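Local coordinates for protein ulvan Lyase-PL25 (Pseudoalteromonas sp. PLSV, PDB 5UAM) that degrades ulvan, the sulfated cell-wall polysaccharide of green seaweeds, as a polysaccharide lyase built on a beta-propeller fold, at residues A[23-32]-A[451-462]. Residues are numbered along the deposited sequence; the frame is centred on the assembly and turned at random.
Sequences DRQVGYFADN and TRSLVDLKTAMP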
# COMPACT_ATOMS: atom_id res chain seq x y z
N ASP A 23 -30.53 18.27 10.09
CA ASP A 23 -29.36 17.66 9.47
C ASP A 23 -28.13 18.49 9.80
O ASP A 23 -28.24 19.66 10.16
CB ASP A 23 -29.53 17.56 7.95
CG ASP A 23 -28.53 16.62 7.30
OD1 ASP A 23 -27.95 15.77 7.99
OD2 ASP A 23 -28.35 16.75 6.07
N ARG A 24 -26.97 17.86 9.69
CA ARG A 24 -25.69 18.55 9.81
C ARG A 24 -24.66 17.78 9.00
O ARG A 24 -24.84 16.60 8.69
CB ARG A 24 -25.24 18.68 11.28
CG ARG A 24 -25.02 17.37 12.00
CD ARG A 24 -24.90 17.57 13.51
NE ARG A 24 -25.02 16.30 14.23
CZ ARG A 24 -24.02 15.45 14.46
NH1 ARG A 24 -22.79 15.73 14.05
NH2 ARG A 24 -24.25 14.32 15.11
N GLN A 25 -23.58 18.47 8.65
CA GLN A 25 -22.48 17.86 7.92
C GLN A 25 -21.50 17.26 8.92
O GLN A 25 -21.16 17.90 9.93
CB GLN A 25 -21.75 18.92 7.09
CG GLN A 25 -22.54 19.47 5.91
CD GLN A 25 -22.74 18.43 4.81
OE1 GLN A 25 -21.78 17.89 4.21
NE2 GLN A 25 -24.00 18.16 4.52
N VAL A 26 -21.07 16.04 8.65
CA VAL A 26 -20.04 15.39 9.44
C VAL A 26 -18.81 15.17 8.57
O VAL A 26 -18.86 15.17 7.34
CB VAL A 26 -20.53 14.07 10.10
CG1 VAL A 26 -21.65 14.37 11.10
CG2 VAL A 26 -21.01 13.09 9.06
N GLY A 27 -17.67 14.95 9.23
CA GLY A 27 -16.41 14.83 8.50
C GLY A 27 -16.16 13.48 7.86
O GLY A 27 -15.27 13.35 7.01
N TYR A 28 -16.90 12.46 8.27
CA TYR A 28 -16.71 11.10 7.82
C TYR A 28 -17.82 10.71 6.85
O TYR A 28 -18.95 11.20 6.96
CB TYR A 28 -16.63 10.13 9.02
CG TYR A 28 -17.79 10.26 9.98
CD1 TYR A 28 -17.79 11.22 10.97
CD2 TYR A 28 -18.87 9.40 9.91
CE1 TYR A 28 -18.86 11.34 11.86
CE2 TYR A 28 -19.92 9.50 10.79
CZ TYR A 28 -19.92 10.46 11.77
OH TYR A 28 -20.96 10.62 12.67
N PHE A 29 -17.48 9.83 5.91
CA PHE A 29 -18.42 9.39 4.89
C PHE A 29 -18.96 7.99 5.14
O PHE A 29 -19.90 7.58 4.46
CB PHE A 29 -17.79 9.46 3.49
CG PHE A 29 -16.65 8.50 3.28
CD1 PHE A 29 -16.89 7.19 2.87
CD2 PHE A 29 -15.34 8.90 3.46
CE1 PHE A 29 -15.85 6.31 2.70
CE2 PHE A 29 -14.29 8.02 3.27
CZ PHE A 29 -14.55 6.71 2.90
N ALA A 30 -18.40 7.26 6.11
CA ALA A 30 -18.86 5.95 6.51
C ALA A 30 -18.37 5.70 7.93
O ALA A 30 -17.41 6.32 8.39
CB ALA A 30 -18.32 4.86 5.58
N ASP A 31 -19.04 4.78 8.62
CA ASP A 31 -18.70 4.51 10.02
C ASP A 31 -18.65 3.02 10.33
O ASP A 31 -18.89 2.62 11.47
CB ASP A 31 -19.67 5.22 10.96
CG ASP A 31 -21.11 4.79 10.77
OD1 ASP A 31 -21.38 3.93 9.92
OD2 ASP A 31 -21.95 5.32 11.52
N ASN A 32 -18.28 2.19 9.35
CA ASN A 32 -18.29 0.74 9.53
C ASN A 32 -16.94 0.08 9.23
O ASN A 32 -16.90 -1.13 9.03
CB ASN A 32 -19.38 0.08 8.68
CG ASN A 32 -19.17 0.23 7.20
OD1 ASN A 32 -18.33 1.02 6.75
ND2 ASN A 32 -19.93 -0.54 6.42
N THR A 451 -16.93 16.69 3.71
CA THR A 451 -18.02 16.35 4.61
C THR A 451 -19.16 15.63 3.89
O THR A 451 -19.27 15.63 2.66
CB THR A 451 -18.56 17.59 5.32
OG1 THR A 451 -19.15 18.50 4.39
CG2 THR A 451 -17.44 18.32 6.09
N ARG A 452 -19.99 14.99 4.71
CA ARG A 452 -21.18 14.30 4.23
C ARG A 452 -22.37 14.64 5.13
O ARG A 452 -22.21 14.79 6.35
CB ARG A 452 -20.97 12.79 4.26
CG ARG A 452 -22.16 12.00 3.73
CD ARG A 452 -21.84 10.52 3.48
NE ARG A 452 -22.91 9.91 2.70
CZ ARG A 452 -22.87 8.68 2.18
NH1 ARG A 452 -21.84 7.88 2.43
NH2 ARG A 452 -23.85 8.26 1.41
N SER A 453 -23.55 14.75 4.54
CA SER A 453 -24.77 14.92 5.32
C SER A 453 -24.97 13.72 6.22
O SER A 453 -24.94 12.58 5.76
CB SER A 453 -25.95 15.04 4.36
OG SER A 453 -27.17 14.69 4.98
N LEU A 454 -25.24 13.98 7.50
CA LEU A 454 -25.46 12.87 8.42
C LEU A 454 -26.74 12.10 8.08
O LEU A 454 -26.76 10.87 8.17
CB LEU A 454 -25.53 13.40 9.85
CG LEU A 454 -25.67 12.34 10.95
CD1 LEU A 454 -24.57 11.30 10.86
CD2 LEU A 454 -25.67 13.04 12.31
N VAL A 455 -27.79 12.81 7.68
CA VAL A 455 -29.02 12.14 7.25
C VAL A 455 -28.73 11.21 6.08
O VAL A 455 -29.21 10.07 6.03
CB VAL A 455 -30.08 13.18 6.88
CG1 VAL A 455 -31.27 12.53 6.16
CG2 VAL A 455 -30.57 13.90 8.14
N ASP A 456 -27.97 11.70 5.11
CA ASP A 456 -27.61 10.89 3.95
C ASP A 456 -26.81 9.67 4.36
O ASP A 456 -27.05 8.56 3.87
CB ASP A 456 -26.79 11.74 2.98
CG ASP A 456 -26.44 11.01 1.71
OD1 ASP A 456 -27.39 10.61 1.00
OD2 ASP A 456 -25.25 10.85 1.42
N LEU A 457 -25.84 9.86 5.25
CA LEU A 457 -24.97 8.76 5.67
C LEU A 457 -25.80 7.69 6.36
O LEU A 457 -25.68 6.50 6.05
CB LEU A 457 -23.87 9.29 6.59
CG LEU A 457 -22.77 8.32 7.08
CD1 LEU A 457 -21.50 9.09 7.42
CD2 LEU A 457 -23.22 7.52 8.31
N LYS A 458 -26.65 8.10 7.30
CA LYS A 458 -27.46 7.13 8.03
C LYS A 458 -28.37 6.35 7.09
O LYS A 458 -28.54 5.13 7.26
CB LYS A 458 -28.27 7.85 9.11
CG LYS A 458 -27.41 8.45 10.23
N THR A 459 -28.98 7.02 6.11
CA THR A 459 -29.80 6.31 5.14
C THR A 459 -28.97 5.28 4.37
O THR A 459 -29.47 4.19 4.05
CB THR A 459 -30.42 7.32 4.17
OG1 THR A 459 -31.19 8.29 4.91
CG2 THR A 459 -31.33 6.63 3.17
N ALA A 460 -27.72 5.60 4.08
CA ALA A 460 -26.92 4.74 3.22
C ALA A 460 -26.23 3.61 3.97
O ALA A 460 -25.87 2.60 3.34
CB ALA A 460 -25.85 5.56 2.51
N MET A 461 -26.03 3.73 5.27
CA MET A 461 -25.15 2.77 5.94
C MET A 461 -25.83 1.40 6.01
O MET A 461 -26.95 1.31 6.54
CB MET A 461 -24.72 3.27 7.32
CG MET A 461 -23.62 4.35 7.28
SD MET A 461 -22.14 4.03 6.26
CE MET A 461 -21.56 2.51 6.97
N PRO A 462 -25.21 0.32 5.47
CA PRO A 462 -25.88 -0.98 5.36
C PRO A 462 -25.98 -1.73 6.69
O PRO A 462 -26.82 -1.38 7.53
CB PRO A 462 -24.97 -1.76 4.38
CG PRO A 462 -23.96 -0.76 3.86
CD PRO A 462 -23.83 0.25 4.93
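Val26 and Arg452 form an antiparallel hydrogen-bonded pair, Val26 N reaching Arg452 O at 2.9 Å with a nearly straight N-H...O angle of 174°, and Arg452 N returning the bond to Val26 O. This ladder joins strand 25-26, near the start of the modelled chain, to strand 452-453, just ahead of helix 454-460. Close packing lies on the face carrying Val26 and Arg452, where buried Val26 and Leu457 meet Tyr28: Leu457 CD1 lies 3.6 Å from Tyr28 CD2, the two side chains crossing at about a right angle, while Val26 CG2 sits over the centre of the same ring. Arg452, its CG anti to the backbone N (chi1 -178°) and its chain extended, runs past Phe29 CB; NH1 donates to Phe29 O at 2.8 Å in the carbonyl plane, and NE and NH2 form a side-on salt bridge to one oxygen, Arg452 NE to Asp456 OD2 at 2.8 Å. A leucine at Arg452 would probably leave Phe29 O without this donor and Asp456 without its cationic mate.

The outer end is polar and more exposed. Asp23 OD2 accepts from Ser453 OG at 2.6 Å through its syn lone pair, and OD1 takes Val455 N from above the carboxylate plane; Ser453 OG, in turn, N-caps helix 454-460 by accepting from Asp456 N. Nearby, Leu454 CD2 lies over one face of the Arg24 guanidinium, 3.4 Å from NH2.

At the other end Met461 CE meets Asn32 CG at 3.3 Å, Asn32 OD1 being hydrogen-bonded to Tyr57 OH. N-terminal strand 30-33 completes the edge of the sheet of C-terminal strands 412-415, 428-433 and 439-444, a ring closure familiar in beta-propellers, while Arg452 and Met461 pack on strand 75-81 of the adjacent sheet.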